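Local coordinates for cell wall binding protein cwp8 (Peptoclostridium difficile, PDB 5J6Q), which is probably anchored to the bacterial cell wall through its three CWB2 domains, as an S-layer-associated surface protein, at residues K183-D197 with K254-V268. Numbering follows the deposited sequence.
Sequences KNADLQDISAEELFD and KPETISVSSKNHKLV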
loop_
_atom_site.group_PDB
_atom_site.type_symbol
_atom_site.label_atom_id
_atom_site.label_comp_id
_atom_site.label_asym_id
_atom_site.label_seq_id
_atom_site.Cartn_x
_atom_site.Cartn_y
_atom_site.Cartn_z
ATOM N N LYS A 183 17.328 0.232 -15.246
ATOM C CA LYS A 183 16.003 0.262 -15.859
ATOM C C LYS A 183 15.522 1.623 -16.185
ATOM O O LYS A 183 15.645 2.530 -15.353
ATOM C CB LYS A 183 14.902 -0.315 -14.900
ATOM C CG LYS A 183 15.198 -1.612 -14.211
ATOM C CD LYS A 183 13.886 -2.111 -13.501
ATOM C CE LYS A 183 14.036 -3.445 -12.795
ATOM N NZ LYS A 183 12.877 -3.740 -11.865
ATOM N N ASN A 184 14.961 1.810 -17.376
ATOM C CA ASN A 184 14.382 3.115 -17.604
ATOM C C ASN A 184 12.918 3.010 -17.026
ATOM O O ASN A 184 11.977 2.590 -17.693
ATOM C CB ASN A 184 14.419 3.455 -19.039
ATOM C CG ASN A 184 13.689 4.713 -19.390
ATOM O OD1 ASN A 184 13.007 5.309 -18.555
ATOM N ND2 ASN A 184 13.763 5.185 -20.642
ATOM N N ALA A 185 12.777 3.394 -15.764
ATOM C CA ALA A 185 11.506 3.310 -15.032
ATOM C C ALA A 185 11.651 4.052 -13.738
ATOM O O ALA A 185 12.777 4.414 -13.361
ATOM C CB ALA A 185 11.158 1.852 -14.736
ATOM N N ASP A 186 10.523 4.274 -13.046
ATOM C CA ASP A 186 10.492 4.973 -11.764
ATOM C C ASP A 186 10.463 3.921 -10.703
ATOM O O ASP A 186 9.544 3.097 -10.701
ATOM C CB ASP A 186 9.246 5.873 -11.699
ATOM C CG ASP A 186 9.322 6.980 -12.729
ATOM O OD1 ASP A 186 8.483 6.983 -13.659
ATOM O OD2 ASP A 186 10.239 7.843 -12.615
ATOM N N LEU A 187 11.434 3.926 -9.783
ATOM C CA LEU A 187 11.527 2.890 -8.780
ATOM C C LEU A 187 11.408 3.437 -7.355
ATOM O O LEU A 187 11.831 4.578 -7.092
ATOM C CB LEU A 187 12.877 2.190 -8.923
ATOM C CG LEU A 187 13.360 1.973 -10.365
ATOM C CD1 LEU A 187 14.844 1.537 -10.345
ATOM C CD2 LEU A 187 12.464 0.930 -11.002
ATOM N N GLN A 188 10.839 2.612 -6.441
ATOM C CA GLN A 188 10.678 3.025 -5.069
ATOM C C GLN A 188 11.018 1.851 -4.182
ATOM O O GLN A 188 10.713 0.699 -4.526
ATOM C CB GLN A 188 9.209 3.429 -4.787
ATOM C CG GLN A 188 8.682 4.593 -5.582
ATOM C CD GLN A 188 7.382 5.076 -4.968
ATOM O OE1 GLN A 188 7.309 5.351 -3.773
ATOM N NE2 GLN A 188 6.333 5.158 -5.762
ATOM N N ASP A 189 11.629 2.129 -3.067
ATOM C CA ASP A 189 11.950 1.111 -2.073
ATOM C C ASP A 189 11.266 1.529 -0.761
ATOM O O ASP A 189 11.778 2.428 -0.086
ATOM C CB ASP A 189 13.464 1.063 -1.868
ATOM C CG ASP A 189 13.989 -0.322 -1.945
ATOM O OD1 ASP A 189 14.960 -0.528 -2.667
ATOM O OD2 ASP A 189 13.416 -1.213 -1.270
ATOM N N ILE A 190 10.141 0.910 -0.381
ATOM C CA ILE A 190 9.429 1.367 0.827
ATOM C C ILE A 190 9.002 0.234 1.766
ATOM O O ILE A 190 8.930 -0.931 1.360
ATOM C CB ILE A 190 8.155 2.128 0.356
ATOM C CG1 ILE A 190 7.305 1.149 -0.508
ATOM C CG2 ILE A 190 8.530 3.387 -0.428
ATOM C CD1 ILE A 190 5.980 1.738 -1.018
ATOM N N SER A 191 8.750 0.562 3.011
ATOM C CA SER A 191 8.272 -0.464 3.905
ATOM C C SER A 191 6.793 -0.828 3.462
ATOM O O SER A 191 6.136 -0.059 2.750
ATOM C CB SER A 191 8.292 0.054 5.338
ATOM O OG SER A 191 7.295 1.055 5.508
ATOM N N ALA A 192 6.296 -1.981 3.865
ATOM C CA ALA A 192 4.950 -2.407 3.508
ATOM C C ALA A 192 3.952 -1.543 4.300
ATOM O O ALA A 192 2.873 -1.245 3.795
ATOM C CB ALA A 192 4.784 -3.863 3.866
ATOM N N GLU A 193 4.353 -1.104 5.526
ATOM C CA GLU A 193 3.507 -0.308 6.392
ATOM C C GLU A 193 3.048 1.010 5.752
ATOM O O GLU A 193 1.895 1.394 5.926
ATOM C CB GLU A 193 4.232 -0.026 7.706
ATOM C CG GLU A 193 4.137 -1.192 8.692
ATOM C CD GLU A 193 5.086 -2.361 8.360
ATOM O OE1 GLU A 193 5.908 -2.236 7.426
ATOM O OE2 GLU A 193 5.015 -3.399 9.044
ATOM N N GLU A 194 3.943 1.687 5.002
ATOM C CA GLU A 194 3.665 2.935 4.336
ATOM C C GLU A 194 2.455 2.780 3.432
ATOM O O GLU A 194 1.763 3.767 3.151
ATOM C CB GLU A 194 4.849 3.377 3.431
ATOM C CG GLU A 194 6.073 3.871 4.179
ATOM C CD GLU A 194 7.222 4.192 3.224
ATOM O OE1 GLU A 194 7.001 4.977 2.249
ATOM O OE2 GLU A 194 8.344 3.658 3.447
ATOM N N LEU A 195 2.258 1.570 2.908
ATOM C CA LEU A 195 1.121 1.272 2.027
ATOM C C LEU A 195 -0.175 0.615 2.714
ATOM O O LEU A 195 -1.258 0.714 2.192
ATOM C CB LEU A 195 1.582 0.243 0.982
ATOM C CG LEU A 195 2.703 0.701 0.012
ATOM C CD1 LEU A 195 2.713 -0.313 -1.210
ATOM C CD2 LEU A 195 2.417 2.155 -0.575
ATOM N N PHE A 196 -0.026 -0.023 3.859
ATOM C CA PHE A 196 -1.087 -0.820 4.420
ATOM C C PHE A 196 -0.790 -0.988 5.864
ATOM O O PHE A 196 0.329 -1.356 6.209
ATOM C CB PHE A 196 -1.105 -2.142 3.625
ATOM C CG PHE A 196 -2.037 -3.242 4.116
ATOM C CD1 PHE A 196 -3.407 -3.153 3.915
ATOM C CD2 PHE A 196 -1.520 -4.395 4.726
ATOM C CE1 PHE A 196 -4.259 -4.197 4.313
ATOM C CE2 PHE A 196 -2.354 -5.433 5.118
ATOM C CZ PHE A 196 -3.727 -5.330 4.907
ATOM N N ASP A 197 -1.777 -0.719 6.756
ATOM C CA ASP A 197 -1.492 -0.772 8.203
ATOM C C ASP A 197 -1.761 -2.126 8.877
ATOM O O ASP A 197 -1.655 -2.191 10.079
ATOM C CB ASP A 197 -2.352 0.295 8.954
ATOM C CG ASP A 197 -3.920 0.053 8.909
ATOM O OD1 ASP A 197 -4.374 -1.092 8.530
ATOM O OD2 ASP A 197 -4.669 0.970 9.261
ATOM N N LYS A 254 5.770 5.343 -18.978
ATOM C CA LYS A 254 6.952 4.816 -18.316
ATOM C C LYS A 254 6.483 3.959 -17.141
ATOM O O LYS A 254 5.767 4.465 -16.283
ATOM C CB LYS A 254 7.815 6.000 -17.843
ATOM C CG LYS A 254 9.103 5.597 -17.153
ATOM C CD LYS A 254 9.888 6.837 -16.741
ATOM C CE LYS A 254 11.132 6.464 -15.987
ATOM N NZ LYS A 254 11.535 7.524 -15.032
ATOM N N PRO A 255 6.834 2.672 -17.055
ATOM C CA PRO A 255 6.350 1.898 -15.916
ATOM C C PRO A 255 6.896 2.415 -14.604
ATOM O O PRO A 255 7.708 3.361 -14.564
ATOM C CB PRO A 255 6.801 0.456 -16.214
ATOM C CG PRO A 255 8.006 0.616 -17.071
ATOM C CD PRO A 255 7.710 1.872 -17.925
ATOM N N GLU A 256 6.453 1.776 -13.524
ATOM C CA GLU A 256 6.903 2.149 -12.205
ATOM C C GLU A 256 7.005 0.898 -11.432
ATOM O O GLU A 256 6.118 0.069 -11.492
ATOM C CB GLU A 256 5.919 3.175 -11.539
ATOM C CG GLU A 256 6.019 3.210 -10.031
ATOM C CD GLU A 256 5.027 4.199 -9.384
ATOM O OE1 GLU A 256 3.889 4.339 -9.890
ATOM O OE2 GLU A 256 5.408 4.837 -8.367
ATOM N N THR A 257 8.065 0.728 -10.689
ATOM C CA THR A 257 8.220 -0.466 -9.895
ATOM C C THR A 257 8.397 -0.092 -8.437
ATOM O O THR A 257 9.282 0.707 -8.133
ATOM C CB THR A 257 9.435 -1.293 -10.454
ATOM O OG1 THR A 257 9.070 -1.837 -11.731
ATOM C CG2 THR A 257 9.795 -2.405 -9.553
ATOM N N ILE A 258 7.573 -0.661 -7.509
ATOM C CA ILE A 258 7.682 -0.366 -6.077
ATOM C C ILE A 258 8.011 -1.618 -5.277
ATOM O O ILE A 258 7.202 -2.532 -5.226
ATOM C CB ILE A 258 6.333 0.227 -5.551
ATOM C CG1 ILE A 258 6.029 1.530 -6.277
ATOM C CG2 ILE A 258 6.426 0.443 -4.012
ATOM C CD1 ILE A 258 4.525 1.905 -6.200
ATOM N N SER A 259 9.142 -1.627 -4.601
ATOM C CA SER A 259 9.653 -2.754 -3.809
ATOM C C SER A 259 9.255 -2.567 -2.365
ATOM O O SER A 259 9.629 -1.539 -1.746
ATOM C CB SER A 259 11.192 -2.815 -3.893
ATOM O OG SER A 259 11.658 -2.608 -5.225
ATOM N N VAL A 260 8.554 -3.552 -1.793
ATOM C CA VAL A 260 8.158 -3.385 -0.406
ATOM C C VAL A 260 8.596 -4.562 0.434
ATOM O O VAL A 260 8.727 -5.678 -0.049
ATOM C CB VAL A 260 6.626 -3.135 -0.298
ATOM C CG1 VAL A 260 6.231 -1.959 -1.196
ATOM C CG2 VAL A 260 5.842 -4.365 -0.702
ATOM N N SER A 261 8.809 -4.309 1.698
ATOM C CA SER A 261 9.277 -5.340 2.575
ATOM C C SER A 261 8.961 -4.921 3.952
ATOM O O SER A 261 8.680 -3.758 4.158
ATOM C CB SER A 261 10.801 -5.471 2.438
ATOM O OG SER A 261 11.382 -4.195 2.687
ATOM N N SER A 262 9.023 -5.845 4.901
ATOM C CA SER A 262 8.789 -5.518 6.305
ATOM C C SER A 262 9.234 -6.641 7.223
ATOM O O SER A 262 9.370 -7.750 6.782
ATOM C CB SER A 262 7.308 -5.279 6.582
ATOM O OG SER A 262 7.084 -5.058 7.968
ATOM N N LYS A 263 9.437 -6.348 8.509
ATOM C CA LYS A 263 9.768 -7.398 9.458
ATOM C C LYS A 263 8.463 -8.148 9.795
ATOM O O LYS A 263 8.508 -9.169 10.466
ATOM C CB LYS A 263 10.361 -6.804 10.746
ATOM N N ASN A 264 7.304 -7.627 9.313
ATOM C CA ASN A 264 5.965 -8.180 9.548
ATOM C C ASN A 264 5.500 -9.057 8.384
ATOM O O ASN A 264 4.845 -8.579 7.456
ATOM C CB ASN A 264 4.991 -7.036 9.733
ATOM C CG ASN A 264 3.809 -7.359 10.601
ATOM O OD1 ASN A 264 3.250 -8.458 10.529
ATOM N ND2 ASN A 264 3.336 -6.435 11.416
ATOM N N HIS A 265 5.814 -10.348 8.444
ATOM C CA HIS A 265 5.449 -11.267 7.368
ATOM C C HIS A 265 3.940 -11.358 7.130
ATOM O O HIS A 265 3.514 -11.498 5.990
ATOM C CB HIS A 265 6.034 -12.650 7.672
ATOM C CG HIS A 265 7.463 -12.725 7.254
ATOM N ND1 HIS A 265 8.506 -12.587 8.148
ATOM C CD2 HIS A 265 8.018 -12.887 6.030
ATOM C CE1 HIS A 265 9.641 -12.659 7.466
ATOM N NE2 HIS A 265 9.379 -12.834 6.188
ATOM N N LYS A 266 3.130 -11.282 8.171
ATOM C CA LYS A 266 1.685 -11.338 7.916
ATOM C C LYS A 266 1.248 -10.072 7.153
ATOM O O LYS A 266 0.587 -10.201 6.135
ATOM C CB LYS A 266 0.877 -11.519 9.202
ATOM C CG LYS A 266 -0.302 -12.428 8.935
ATOM C CD LYS A 266 -1.335 -12.385 10.020
ATOM C CE LYS A 266 -2.690 -12.607 9.401
ATOM N NZ LYS A 266 -3.739 -11.890 10.146
ATOM N N LEU A 267 1.639 -8.880 7.617
ATOM C CA LEU A 267 1.354 -7.619 6.906
ATOM C C LEU A 267 1.573 -7.803 5.398
ATOM O O LEU A 267 0.663 -7.509 4.592
ATOM C CB LEU A 267 2.330 -6.563 7.456
ATOM C CG LEU A 267 1.998 -5.055 7.281
ATOM C CD1 LEU A 267 1.389 -4.773 5.962
ATOM C CD2 LEU A 267 1.082 -4.574 8.391
ATOM N N VAL A 268 2.786 -8.345 5.020
ATOM C CA VAL A 268 3.139 -8.501 3.616
ATOM C C VAL A 268 2.289 -9.494 2.909
ATOM O O VAL A 268 1.901 -9.249 1.737
ATOM C CB VAL A 268 4.650 -8.899 3.425
ATOM C CG1 VAL A 268 4.981 -8.930 1.953
ATOM C CG2 VAL A 268 5.579 -7.909 4.144
#
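Asp186 ties its strand to the start of 254-268 through a salt bridge, Lys254 NZ standing 2.8 Å from Asp186 OD2 and well above the carboxylate plane; the lysine is poorly ordered. Asp186 O meanwhile accepts from Thr257 N, the first strong rung of a parallel ladder. On the face opposite the Asp186 side chain, Leu187 runs alongside Thr257, its CD2 3.8 Å from Thr257 CB. Back on the Asp186 face, Gln188 NE2 donates in its own amide plane to Glu256 OE2 at 2.8 Å, amide and carboxylate only 26° from coplanar; Lys211 pairs with the other oxygen of Glu256. Strand 186-191 is the edge of a four-stranded mixed sheet within Cwp8 domain 3, with 256-262, leading into helix 265-280, as its inner neighbour. Further along, Ile190 holds CG1 between its backbone N and carbonyl carbon (chi1 58°), which lays CG1 3.4 Å from Val260 CG1 and CD1 tightly on Ile258 CG2. The chain then turns, and Ala192 CB meets Leu267 CD1 and Val268 CG2 on the helix. Glu193 bends at chi2 (77°), and Ser262 OG donates to the syn lone pair of Glu193 OE2 at 2.9 Å while accepting from Asn264 N, an ST turn that ends on the helix N-cap residue.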